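Local coordinates for NTP_transf_2 domain-containing protein (PDB 6WT9), which makes the second messenger 3',3'-c-di-GMP from two GTP molecules as the nucleotidyltransferase of a CBASS antiphage defence system, whose signal leads to bacterial cell death, at residues Q14-P19 / L256-D261; N50-E55 / N89-G94; N148-N153 / Q213-R218; Q72-D77 / R154-Q159. All coordinates share one frame; numbering follows the deposited sequence.

Contact 1: residues Q14-P19 / L256-D261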
loop_
_atom_site.group_PDB
_atom_site.type_symbol
_atom_site.label_atom_id
_atom_site.label_comp_id
_atom_site.label_asym_id
_atom_site.label_seq_id
_atom_site.Cartn_x
_atom_site.Cartn_y
_atom_site.Cartn_z
ATOM N N GLN A 14 11.568 -4.732 13.207
ATOM C CA GLN A 14 11.445 -3.600 14.122
ATOM C C GLN A 14 12.049 -2.339 13.518
ATOM O O GLN A 14 11.484 -1.247 13.647
ATOM C CB GLN A 14 12.112 -3.923 15.460
ATOM C CG GLN A 14 11.303 -4.841 16.370
ATOM C CD GLN A 14 12.029 -5.158 17.666
ATOM O OE1 GLN A 14 13.204 -5.520 17.659
ATOM N NE2 GLN A 14 11.332 -5.015 18.788
ATOM N N ASN A 15 13.199 -2.471 12.852
ATOM C CA ASN A 15 13.828 -1.322 12.213
ATOM C C ASN A 15 13.057 -0.850 10.989
ATOM O O ASN A 15 13.156 0.326 10.623
ATOM C CB ASN A 15 15.268 -1.662 11.826
ATOM C CG ASN A 15 16.141 -1.955 13.033
ATOM O OD1 ASN A 15 15.946 -1.389 14.108
ATOM N ND2 ASN A 15 17.113 -2.841 12.858
ATOM N N ARG A 16 12.289 -1.733 10.351
ATOM C CA ARG A 16 11.494 -1.329 9.199
ATOM C C ARG A 16 10.251 -0.555 9.626
ATOM O O ARG A 16 9.975 0.528 9.100
ATOM C CB ARG A 16 11.108 -2.559 8.376
ATOM C CG ARG A 16 10.179 -2.275 7.206
ATOM C CD ARG A 16 9.725 -3.576 6.562
ATOM N NE ARG A 16 10.862 -4.355 6.079
ATOM C CZ ARG A 16 10.905 -5.684 6.055
ATOM N NH1 ARG A 16 9.872 -6.395 6.496
ATOM N NH2 ARG A 16 11.988 -6.301 5.598
ATOM N N SER A 17 9.493 -1.093 10.584
ATOM C CA SER A 17 8.259 -0.449 11.017
ATOM C C SER A 17 8.488 0.626 12.072
ATOM O O SER A 17 7.661 1.535 12.199
ATOM C CB SER A 17 7.276 -1.494 11.557
ATOM O OG SER A 17 7.822 -2.203 12.657
ATOM N N ASN A 18 9.584 0.546 12.824
ATOM C CA ASN A 18 9.902 1.502 13.884
ATOM C C ASN A 18 11.366 1.903 13.750
ATOM O O ASN A 18 12.201 1.548 14.589
ATOM C CB ASN A 18 9.605 0.891 15.256
ATOM C CG ASN A 18 9.808 1.869 16.399
ATOM O OD1 ASN A 18 10.042 3.059 16.186
ATOM N ND2 ASN A 18 9.716 1.366 17.623
ATOM N N PRO A 19 11.712 2.644 12.691
ATOM C CA PRO A 19 13.132 2.946 12.451
ATOM C C PRO A 19 13.744 3.863 13.494
ATOM O O PRO A 19 14.951 3.769 13.749
ATOM C CB PRO A 19 13.120 3.602 11.063
ATOM C CG PRO A 19 11.763 4.206 10.953
ATOM C CD PRO A 19 10.839 3.259 11.676
ATOM N N LEU A 256 6.348 -10.451 3.991
ATOM C CA LEU A 256 6.960 -11.652 3.431
ATOM C C LEU A 256 7.619 -11.360 2.090
ATOM O O LEU A 256 8.647 -11.964 1.756
ATOM C CB LEU A 256 5.925 -12.764 3.273
ATOM C CG LEU A 256 5.334 -13.375 4.542
ATOM C CD1 LEU A 256 4.633 -14.677 4.200
ATOM C CD2 LEU A 256 6.406 -13.596 5.595
ATOM N N LYS A 257 7.045 -10.441 1.312
ATOM C CA LYS A 257 7.660 -10.038 0.053
ATOM C C LYS A 257 8.986 -9.326 0.291
ATOM O O LYS A 257 9.987 -9.614 -0.377
ATOM C CB LYS A 257 6.695 -9.144 -0.727
ATOM C CG LYS A 257 7.311 -8.433 -1.917
ATOM C CD LYS A 257 6.326 -7.441 -2.515
ATOM C CE LYS A 257 6.970 -6.605 -3.608
ATOM N NZ LYS A 257 6.004 -5.635 -4.192
ATOM N N ALA A 258 9.014 -8.396 1.248
ATOM C CA ALA A 258 10.229 -7.630 1.506
ATOM C C ALA A 258 11.329 -8.491 2.115
ATOM O O ALA A 258 12.515 -8.191 1.940
ATOM C CB ALA A 258 9.921 -6.445 2.420
ATOM N N ASP A 259 10.963 -9.554 2.827
ATOM C CA ASP A 259 11.933 -10.407 3.499
ATOM C C ASP A 259 12.294 -11.651 2.701
ATOM O O ASP A 259 13.115 -12.450 3.164
ATOM C CB ASP A 259 11.410 -10.814 4.880
ATOM C CG ASP A 259 11.450 -9.672 5.872
ATOM O OD1 ASP A 259 12.329 -8.799 5.728
ATOM O OD2 ASP A 259 10.607 -9.645 6.794
ATOM N N SER A 260 11.713 -11.836 1.520
ATOM C CA SER A 260 12.007 -13.007 0.709
ATOM C C SER A 260 13.314 -12.819 -0.049
ATOM O O SER A 260 13.581 -11.747 -0.598
ATOM C CB SER A 260 10.868 -13.272 -0.276
ATOM O OG SER A 260 11.163 -14.377 -1.112
ATOM N N ASP A 261 14.134 -13.872 -0.075
ATOM C CA ASP A 261 15.338 -13.842 -0.897
ATOM C C ASP A 261 15.036 -14.017 -2.378
ATOM O O ASP A 261 15.936 -13.832 -3.203
ATOM C CB ASP A 261 16.325 -14.914 -0.435
ATOM C CG ASP A 261 17.216 -14.433 0.694
ATOM O OD1 ASP A 261 17.537 -13.226 0.723
ATOM O OD2 ASP A 261 17.594 -15.260 1.550
#
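The guanidinium of Arg-16 lies over the methyl group of Ala-258, whose CB stands 3.7 Å from the guanidinium plane and is displaced toward its rim, while the edge of the same group meets the carboxylate of Asp-259. The contact sits at the surface, with Ala-258 exposed to solvent. The salt bridge is made mainly by one arm: Arg-16 NH2 donates to Asp-259 OD1 over 2.5 Å, almost straight at 168°. Arg-16 NH1 reaches Asp-259 OD2 at 3.3 Å, a weak second bond. OD1 lies close to the guanidinium plane, but the carboxylate is turned by 39°, and NH2 therefore meets OD1 from above the carboxylate plane; this is a twisted pairing rather than a flat one. Arg-16 gets across the gap because its CG is anti to the backbone N (chi1 175°) and the chain bends only at chi3. The two helices stay well apart, with the CA atoms of Arg-16 and Ala-258 10.0 Å from each other. In the fold, the bridge ties the last turn of the N-terminal helix 6-17 to the C-terminal end of helix 245-259, a member of the helical region that accompanies the nucleotidyltransferase core in CD-NTases. Both charged groups have further partners: Arg-16 NH1 also bonds to Asn-255 OD1, and Asp-259 OD2 to Tyr-44 OH of helix 40-49.

Contact 2: residues N50-E55 / N89-G94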
loop_
_atom_site.group_PDB
_atom_site.type_symbol
_atom_site.label_atom_id
_atom_site.label_comp_id
_atom_site.label_asym_id
_atom_site.label_seq_id
_atom_site.Cartn_x
_atom_site.Cartn_y
_atom_site.Cartn_z
ATOM N N ASN A 50 1.057 -6.268 12.335
ATOM C CA ASN A 50 0.766 -5.076 13.116
ATOM C C ASN A 50 0.810 -3.833 12.234
ATOM O O ASN A 50 1.638 -3.720 11.327
ATOM C CB ASN A 50 1.764 -4.946 14.266
ATOM C CG ASN A 50 1.190 -4.200 15.458
ATOM O OD1 ASN A 50 1.482 -3.024 15.669
ATOM N ND2 ASN A 50 0.373 -4.887 16.247
ATOM N N GLY A 51 -0.095 -2.899 12.501
ATOM C CA GLY A 51 -0.067 -1.640 11.787
ATOM C C GLY A 51 1.083 -0.763 12.245
ATOM O O GLY A 51 1.472 -0.767 13.413
ATOM N N VAL A 52 1.653 -0.021 11.293
ATOM C CA VAL A 52 2.645 0.987 11.643
ATOM C C VAL A 52 2.019 1.961 12.628
ATOM O O VAL A 52 0.851 2.350 12.489
ATOM C CB VAL A 52 3.155 1.707 10.382
ATOM C CG1 VAL A 52 4.008 2.913 10.751
ATOM C CG2 VAL A 52 3.946 0.750 9.505
ATOM N N SER A 53 2.783 2.332 13.649
ATOM C CA SER A 53 2.264 3.226 14.675
ATOM C C SER A 53 1.820 4.546 14.049
ATOM O O SER A 53 2.473 5.046 13.125
ATOM C CB SER A 53 3.324 3.484 15.746
ATOM O OG SER A 53 2.941 4.551 16.598
ATOM N N PRO A 54 0.715 5.131 14.515
ATOM C CA PRO A 54 0.288 6.429 13.967
ATOM C C PRO A 54 1.296 7.541 14.191
ATOM O O PRO A 54 1.202 8.583 13.530
ATOM C CB PRO A 54 -1.030 6.709 14.703
ATOM C CG PRO A 54 -0.967 5.870 15.940
ATOM C CD PRO A 54 -0.201 4.639 15.559
ATOM N N GLU A 55 2.255 7.353 15.102
ATOM C CA GLU A 55 3.339 8.318 15.260
ATOM C C GLU A 55 4.060 8.555 13.940
ATOM O O GLU A 55 4.356 9.700 13.578
ATOM C CB GLU A 55 4.319 7.825 16.326
ATOM C CG GLU A 55 5.460 8.781 16.628
ATOM C CD GLU A 55 5.136 9.742 17.754
ATOM O OE1 GLU A 55 3.949 9.843 18.130
ATOM O OE2 GLU A 55 6.072 10.390 18.269
ATOM N N ASN A 89 -3.648 2.343 5.652
ATOM C CA ASN A 89 -2.893 1.852 6.806
ATOM C C ASN A 89 -2.391 0.428 6.569
ATOM O O ASN A 89 -2.335 -0.401 7.480
ATOM C CB ASN A 89 -3.728 1.944 8.086
ATOM C CG ASN A 89 -2.890 1.809 9.344
ATOM O OD1 ASN A 89 -1.694 2.102 9.342
ATOM N ND2 ASN A 89 -3.515 1.358 10.425
ATOM N N THR A 90 -2.035 0.138 5.318
ATOM C CA THR A 90 -1.449 -1.142 4.941
ATOM C C THR A 90 0.039 -1.025 4.641
ATOM O O THR A 90 0.651 -2.000 4.194
ATOM C CB THR A 90 -2.179 -1.735 3.735
ATOM O OG1 THR A 90 -2.162 -0.794 2.656
ATOM C CG2 THR A 90 -3.621 -2.070 4.093
ATOM N N HIS A 91 0.628 0.145 4.863
ATOM C CA HIS A 91 2.064 0.300 4.705
ATOM C C HIS A 91 2.795 -0.451 5.810
ATOM O O HIS A 91 2.280 -0.631 6.918
ATOM C CB HIS A 91 2.452 1.783 4.711
ATOM C CG HIS A 91 2.020 2.528 5.938
ATOM N ND1 HIS A 91 0.698 2.653 6.310
ATOM C CD2 HIS A 91 2.736 3.209 6.865
ATOM C CE1 HIS A 91 0.619 3.367 7.419
ATOM N NE2 HIS A 91 1.841 3.719 7.775
ATOM N N ILE A 92 4.004 -0.908 5.490
ATOM C CA ILE A 92 4.799 -1.716 6.409
ATOM C C ILE A 92 6.060 -1.010 6.879
ATOM O O ILE A 92 6.746 -1.537 7.770
ATOM C CB ILE A 92 5.165 -3.082 5.790
ATOM C CG1 ILE A 92 5.949 -2.886 4.491
ATOM C CG2 ILE A 92 3.913 -3.906 5.536
ATOM C CD1 ILE A 92 6.391 -4.179 3.850
ATOM N N LYS A 93 6.397 0.147 6.318
ATOM C CA LYS A 93 7.579 0.897 6.718
ATOM C C LYS A 93 7.171 2.130 7.509
ATOM O O LYS A 93 6.215 2.824 7.147
ATOM C CB LYS A 93 8.407 1.320 5.504
ATOM C CG LYS A 93 8.782 0.186 4.565
ATOM C CD LYS A 93 9.892 0.615 3.617
ATOM C CE LYS A 93 9.603 1.974 3.002
ATOM N NZ LYS A 93 10.750 2.481 2.197
ATOM N N GLY A 94 7.902 2.399 8.593
ATOM C CA GLY A 94 7.657 3.616 9.350
ATOM C C GLY A 94 7.910 4.865 8.529
ATOM O O GLY A 94 7.199 5.864 8.662
HETATM O O HOH W 1 0.433 0.016 8.632
HETATM O O HOH W 2 -0.909 3.725 11.163
#
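Val-52 presses into the bend of the loop 89-94, and both of its methyl groups touch it. CB sits 3.5 Å from His-91 NE2, approaching the imidazole obliquely, and CG2 packs 3.4 Å from the carbonyl O of His-91. Because CG1 is anti to the backbone N (chi1 170°), it is directed to the far end of the loop, 4.0 Å from Gly-94 CA. The ring itself is held from outside, His-91 NE2 being hydrogen-bonded to Thr-57 OG1 of helix 54-71.

The other side of the contact is looser and wet: no direct hydrogen bond joins the segments, and two waters fill in. Water 1 accepts from Val-52 N at 2.9 Å, lies within hydrogen-bonding range of both Asn-89 OD1 and His-91 O, and rests over one face of the imidazole. Water 2 donates to Val-52 O and to Asn-89 OD1, 2.6 Å from each, so the asparagine oxygen is close to both waters. Asn-89 itself, at positive phi, ends helix 85-88 in a Schellman motif. The Gly-Ser pair characteristic of the nucleotidyltransferase fold opens that short helix, and loop 89-94 follows it on the way to strand 98-104.

Contact 3: residues N148-N153 / Q213-R218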
loop_
_atom_site.group_PDB
_atom_site.type_symbol
_atom_site.label_atom_id
_atom_site.label_comp_id
_atom_site.label_asym_id
_atom_site.label_seq_id
_atom_site.Cartn_x
_atom_site.Cartn_y
_atom_site.Cartn_z
ATOM N N ASN A 148 -3.763 20.641 -21.837
ATOM C CA ASN A 148 -3.010 21.866 -21.588
ATOM C C ASN A 148 -3.178 22.351 -20.154
ATOM O O ASN A 148 -2.228 22.881 -19.563
ATOM C CB ASN A 148 -3.435 22.954 -22.574
ATOM C CG ASN A 148 -2.433 23.139 -23.696
ATOM O OD1 ASN A 148 -1.233 22.975 -23.492
ATOM N ND2 ASN A 148 -2.919 23.478 -24.888
ATOM N N ASP A 149 -4.371 22.182 -19.579
ATOM C CA ASP A 149 -4.565 22.524 -18.175
ATOM C C ASP A 149 -3.716 21.639 -17.270
ATOM O O ASP A 149 -3.188 22.107 -16.253
ATOM C CB ASP A 149 -6.045 22.410 -17.807
ATOM C CG ASP A 149 -6.347 22.974 -16.430
ATOM O OD1 ASP A 149 -6.105 24.181 -16.213
ATOM O OD2 ASP A 149 -6.830 22.216 -15.564
ATOM N N LEU A 150 -3.566 20.361 -17.625
ATOM C CA LEU A 150 -2.731 19.458 -16.836
ATOM C C LEU A 150 -1.248 19.740 -17.051
ATOM O O LEU A 150 -0.448 19.624 -16.116
ATOM C CB LEU A 150 -3.051 18.004 -17.186
ATOM C CG LEU A 150 -4.485 17.552 -16.907
ATOM C CD1 LEU A 150 -4.613 16.049 -17.060
ATOM C CD2 LEU A 150 -4.923 17.986 -15.522
ATOM N N LYS A 151 -0.866 20.099 -18.279
ATOM C CA LYS A 151 0.518 20.475 -18.545
ATOM C C LYS A 151 0.914 21.714 -17.750
ATOM O O LYS A 151 2.033 21.797 -17.229
ATOM C CB LYS A 151 0.709 20.708 -20.044
ATOM C CG LYS A 151 2.085 21.200 -20.448
ATOM C CD LYS A 151 2.141 21.450 -21.948
ATOM C CE LYS A 151 3.444 22.108 -22.356
ATOM N NZ LYS A 151 3.563 22.222 -23.836
ATOM N N ASN A 152 0.002 22.683 -17.639
ATOM C CA ASN A 152 0.282 23.890 -16.866
ATOM C C ASN A 152 0.469 23.565 -15.388
ATOM O O ASN A 152 1.419 24.039 -14.752
ATOM C CB ASN A 152 -0.846 24.906 -17.065
ATOM C CG ASN A 152 -0.695 26.132 -16.181
ATOM O OD1 ASN A 152 0.251 26.906 -16.331
ATOM N ND2 ASN A 152 -1.637 26.321 -15.264
ATOM N N ASN A 153 -0.429 22.754 -14.824
ATOM C CA ASN A 153 -0.307 22.371 -13.420
ATOM C C ASN A 153 0.977 21.597 -13.157
ATOM O O ASN A 153 1.569 21.731 -12.080
ATOM C CB ASN A 153 -1.519 21.545 -12.988
ATOM C CG ASN A 153 -2.775 22.381 -12.855
ATOM O OD1 ASN A 153 -2.705 23.600 -12.685
ATOM N ND2 ASN A 153 -3.932 21.732 -12.926
ATOM N N GLN A 213 -7.585 10.168 -14.468
ATOM C CA GLN A 213 -6.689 9.935 -15.593
ATOM C C GLN A 213 -5.389 10.679 -15.324
ATOM O O GLN A 213 -5.385 11.910 -15.223
ATOM C CB GLN A 213 -7.328 10.393 -16.907
ATOM C CG GLN A 213 -8.630 9.664 -17.225
ATOM C CD GLN A 213 -9.312 10.180 -18.478
ATOM O OE1 GLN A 213 -9.506 9.440 -19.442
ATOM N NE2 GLN A 213 -9.688 11.453 -18.465
ATOM N N ILE A 214 -4.296 9.932 -15.200
ATOM C CA ILE A 214 -3.007 10.504 -14.835
ATOM C C ILE A 214 -2.420 11.240 -16.029
ATOM O O ILE A 214 -2.447 10.741 -17.160
ATOM C CB ILE A 214 -2.055 9.403 -14.337
ATOM C CG1 ILE A 214 -2.715 8.596 -13.216
ATOM C CG2 ILE A 214 -0.732 10.001 -13.877
ATOM C CD1 ILE A 214 -3.129 9.429 -12.025
ATOM N N TYR A 215 -1.885 12.432 -15.783
ATOM C CA TYR A 215 -1.234 13.191 -16.840
ATOM C C TYR A 215 0.155 12.626 -17.107
ATOM O O TYR A 215 0.924 12.372 -16.175
ATOM C CB TYR A 215 -1.137 14.668 -16.472
ATOM C CG TYR A 215 -0.325 15.464 -17.465
ATOM C CD1 TYR A 215 -0.784 15.666 -18.759
ATOM C CD2 TYR A 215 0.904 16.007 -17.112
ATOM C CE1 TYR A 215 -0.045 16.389 -19.676
ATOM C CE2 TYR A 215 1.651 16.734 -18.021
ATOM C CZ TYR A 215 1.171 16.921 -19.302
ATOM O OH TYR A 215 1.906 17.641 -20.214
ATOM N N ASN A 216 0.474 12.435 -18.383
ATOM C CA ASN A 216 1.762 11.904 -18.813
ATOM C C ASN A 216 2.526 13.030 -19.501
ATOM O O ASN A 216 2.201 13.409 -20.630
ATOM C CB ASN A 216 1.570 10.708 -19.742
ATOM C CG ASN A 216 2.850 9.930 -19.966
ATOM O OD1 ASN A 216 3.924 10.508 -20.127
ATOM N ND2 ASN A 216 2.740 8.607 -19.973
ATOM N N LYS A 217 3.540 13.561 -18.813
ATOM C CA LYS A 217 4.334 14.648 -19.375
ATOM C C LYS A 217 5.067 14.215 -20.638
ATOM O O LYS A 217 5.269 15.025 -21.549
ATOM C CB LYS A 217 5.325 15.156 -18.326
ATOM C CG LYS A 217 6.204 16.316 -18.763
ATOM C CD LYS A 217 7.198 16.666 -17.665
ATOM C CE LYS A 217 8.077 17.841 -18.053
ATOM N NZ LYS A 217 9.045 18.180 -16.972
ATOM N N ARG A 218 5.455 12.941 -20.715
ATOM C CA ARG A 218 6.237 12.467 -21.852
ATOM C C ARG A 218 5.409 12.444 -23.132
ATOM O O ARG A 218 5.892 12.847 -24.196
ATOM C CB ARG A 218 6.805 11.082 -21.541
ATOM C CG ARG A 218 7.273 10.290 -22.747
ATOM C CD ARG A 218 6.320 9.145 -23.030
ATOM N NE ARG A 218 5.835 8.531 -21.796
ATOM C CZ ARG A 218 6.492 7.599 -21.114
ATOM N NH1 ARG A 218 7.669 7.166 -21.543
ATOM N NH2 ARG A 218 5.972 7.100 -20.000
#
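Helix segment 148-153 passes over segment 213-218 with the CA atoms of Leu-150 and Tyr-215 6.4 Å apart and those of Lys-151 and Lys-217 slightly farther, at 7.0 Å. This is helix-on-sheet packing in the nucleotidyltransferase alpha/beta fold, helix 147-164 lying against the mixed central sheet. Tyr-215 does most of the touching. With its CG anti to the backbone N (chi1 173°), the ring is laid flat beneath the helix, and the peptide link between Leu-150 and Lys-151 rests on one face: Leu-150 C is 4.1 Å above the ring centre, and Lys-151 N lies nearer the rim. The opposite face receives the backbone N of Lys-217, so the ring is held between two stretches of main chain. Leu-150 and Tyr-215 run antiparallel alongside each other, the leucine CB against Tyr-215 CD1 at 3.6 Å and its CD1 methyl against Tyr-215 CB, and the leucine side chain also touches Ile-222 and Asn-193 of the neighbouring strands. At the other end of the ring, the CB of Lys-151 comes to 3.3 Å from Tyr-215 OH, whose hydrogen bond is made instead with Asn-220 OD1; the lysine chain then runs on, extended and exposed, away from the strand. Beyond Tyr-215 the chain turns around Asn-216, whose side-chain oxygen receives the backbone N of Arg-218 in a weak Asx-turn bond and that of Ser-219. Arg-218 NE also donates to Asn-216 OD1 at 3.2 Å, tilted 24° from the carbonyl plane.

Contact 4: residues Q72-D77 / R154-Q159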
loop_
_atom_site.group_PDB
_atom_site.type_symbol
_atom_site.label_atom_id
_atom_site.label_comp_id
_atom_site.label_asym_id
_atom_site.label_seq_id
_atom_site.Cartn_x
_atom_site.Cartn_y
_atom_site.Cartn_z
ATOM N N GLN A 72 -0.878 25.234 -3.055
ATOM C CA GLN A 72 -1.983 26.181 -2.961
ATOM C C GLN A 72 -1.528 27.629 -3.072
ATOM O O GLN A 72 -2.374 28.529 -3.045
ATOM C CB GLN A 72 -2.744 25.973 -1.650
ATOM C CG GLN A 72 -3.600 24.717 -1.636
ATOM C CD GLN A 72 -4.261 24.474 -0.294
ATOM O OE1 GLN A 72 -3.808 24.975 0.734
ATOM N NE2 GLN A 72 -5.342 23.703 -0.299
ATOM N N ASP A 73 -0.226 27.872 -3.188
ATOM C CA ASP A 73 0.308 29.201 -3.434
ATOM C C ASP A 73 0.509 29.495 -4.915
ATOM O O ASP A 73 0.943 30.600 -5.252
ATOM C CB ASP A 73 1.642 29.382 -2.699
ATOM C CG ASP A 73 1.482 29.422 -1.192
ATOM O OD1 ASP A 73 0.330 29.417 -0.712
ATOM O OD2 ASP A 73 2.513 29.461 -0.484
ATOM N N ILE A 74 0.208 28.549 -5.810
ATOM C CA ILE A 74 0.518 28.753 -7.221
ATOM C C ILE A 74 -0.504 28.089 -8.141
ATOM O O ILE A 74 -0.663 28.500 -9.296
ATOM C CB ILE A 74 1.946 28.263 -7.533
ATOM C CG1 ILE A 74 2.402 28.752 -8.909
ATOM C CG2 ILE A 74 2.032 26.746 -7.437
ATOM C CD1 ILE A 74 3.825 28.372 -9.254
ATOM N N LEU A 75 -1.215 27.074 -7.649
ATOM C CA LEU A 75 -2.130 26.306 -8.487
ATOM C C LEU A 75 -3.564 26.809 -8.345
ATOM O O LEU A 75 -4.004 27.171 -7.249
ATOM C CB LEU A 75 -2.072 24.816 -8.144
ATOM C CG LEU A 75 -0.774 24.064 -8.451
ATOM C CD1 LEU A 75 -0.946 22.567 -8.190
ATOM C CD2 LEU A 75 -0.321 24.313 -9.883
ATOM N N LEU A 76 -4.290 26.812 -9.460
ATOM C CA LEU A 76 -5.690 27.207 -9.503
ATOM C C LEU A 76 -6.532 26.095 -10.116
ATOM O O LEU A 76 -6.047 25.308 -10.936
ATOM C CB LEU A 76 -5.886 28.494 -10.315
ATOM C CG LEU A 76 -5.226 29.772 -9.799
ATOM C CD1 LEU A 76 -5.516 30.932 -10.740
ATOM C CD2 LEU A 76 -5.703 30.086 -8.393
ATOM N N ASP A 77 -7.801 26.042 -9.703
ATOM C CA ASP A 77 -8.796 25.126 -10.269
ATOM C C ASP A 77 -8.386 23.664 -10.086
ATOM O O ASP A 77 -8.487 22.847 -11.004
ATOM C CB ASP A 77 -9.050 25.438 -11.747
ATOM C CG ASP A 77 -9.321 26.907 -11.998
ATOM O OD1 ASP A 77 -10.093 27.511 -11.226
ATOM O OD2 ASP A 77 -8.758 27.456 -12.969
ATOM N N ARG A 154 1.423 20.789 -14.120
ATOM C CA ARG A 154 2.670 20.051 -13.950
ATOM C C ARG A 154 3.867 20.995 -13.945
ATOM O O ARG A 154 4.764 20.872 -13.103
ATOM C CB ARG A 154 2.812 19.001 -15.053
ATOM C CG ARG A 154 4.128 18.237 -15.036
ATOM C CD ARG A 154 4.340 17.522 -13.713
ATOM N NE ARG A 154 5.081 16.273 -13.870
ATOM C CZ ARG A 154 6.401 16.162 -13.756
ATOM N NH1 ARG A 154 7.136 17.227 -13.484
ATOM N NH2 ARG A 154 6.985 14.983 -13.915
ATOM N N LEU A 155 3.895 21.951 -14.878
ATOM C CA LEU A 155 5.002 22.900 -14.932
ATOM C C LEU A 155 4.995 23.836 -13.728
ATOM O O LEU A 155 6.056 24.162 -13.183
ATOM C CB LEU A 155 4.945 23.699 -16.234
ATOM C CG LEU A 155 5.238 22.922 -17.520
ATOM C CD1 LEU A 155 4.972 23.788 -18.740
ATOM C CD2 LEU A 155 6.673 22.415 -17.524
ATOM N N LEU A 156 3.812 24.278 -13.296
ATOM C CA LEU A 156 3.739 25.160 -12.135
ATOM C C LEU A 156 4.121 24.423 -10.859
ATOM O O LEU A 156 4.752 25.003 -9.967
ATOM C CB LEU A 156 2.338 25.758 -12.011
ATOM C CG LEU A 156 1.946 26.819 -13.041
ATOM C CD1 LEU A 156 0.496 27.233 -12.856
ATOM C CD2 LEU A 156 2.864 28.027 -12.942
ATOM N N SER A 157 3.740 23.148 -10.749
ATOM C CA SER A 157 4.152 22.357 -9.597
ATOM C C SER A 157 5.663 22.167 -9.576
ATOM O O SER A 157 6.278 22.172 -8.505
ATOM C CB SER A 157 3.437 21.005 -9.601
ATOM O OG SER A 157 2.029 21.172 -9.580
ATOM N N GLU A 158 6.280 22.005 -10.750
ATOM C CA GLU A 158 7.734 21.886 -10.817
ATOM C C GLU A 158 8.413 23.140 -10.284
ATOM O O GLU A 158 9.362 23.060 -9.498
ATOM C CB GLU A 158 8.179 21.621 -12.254
ATOM C CG GLU A 158 7.861 20.237 -12.767
ATOM C CD GLU A 158 8.300 20.041 -14.204
ATOM O OE1 GLU A 158 8.894 20.977 -14.779
ATOM O OE2 GLU A 158 8.051 18.950 -14.759
ATOM N N GLN A 159 7.936 24.312 -10.708
ATOM C CA GLN A 159 8.581 25.562 -10.323
ATOM C C GLN A 159 8.491 25.788 -8.820
ATOM O O GLN A 159 9.496 26.083 -8.163
ATOM C CB GLN A 159 7.948 26.727 -11.084
ATOM C CG GLN A 159 8.539 28.084 -10.746
ATOM C CD GLN A 159 7.928 29.202 -11.569
ATOM O OE1 GLN A 159 7.125 28.958 -12.471
ATOM N NE2 GLN A 159 8.306 30.438 -11.261
#
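This is an apolar contact between Ile-74 and Leu-75, in the loop linking helix 54-71 to strand 78-83, and Leu-156 with Ser-157 on helix 147-164; no hydrogen bond crosses between the loop and the helix segment. Ile-74 slants across Leu-156 and touches it mainly with its CD1 methyl: with CG1 anti to the backbone N (chi1 -167°) and chi2 extended as well, CD1 is carried out to Leu-156 CD2 at 3.8 Å and to the carbonyl O of Leu-156 at 3.6 Å. The Leu-156 side chain returns the contact, its other methyl, CD1, coming to 4.0 Å from Ile-74 O. Leu-75 and Leu-156 lie side by side, pointing contrary ways, with Leu-75 CD2 3.7 Å from Leu-156 CB. The helix belongs to the nucleotidyltransferase core; the loop lies against it, and Leu-75 also touches Tyr-80 of strand 78-83. Leu-75 spreads its two branches over Ser-157, CD1 reaching OG at 3.6 Å. That hydroxyl meets the leucine only through van der Waals contact and has its polar partner within the helix, Ser-157 OG being hydrogen-bonded to Asn-153 O one turn earlier.

How the contacts relate
The contacts form two pairs at different ends of the molecule. Contacts 1 and 2, centres 12 Å apart, join through a probable backbone hydrogen bond from Gly-94 N to Arg-16 O, 2.8 Å long, so the N-terminal helix holds both helix 245-259 and the loop after the Gly-Ser helix. Contacts 3 and 4, also 12 Å apart, share helix 147-164, which packs on the sheet: Asn-153 OD1 packs 3.7 Å from Leu-75 CD2, and Lys-217 pairs with Glu-158, though the carboxylate is less surely placed. Between the pairs the centres lie 31 to 36 Å apart. Contact 2 holds the loop that follows the Gly-Ser helix, so it is probably the nearest of the four to the nucleotide-binding region.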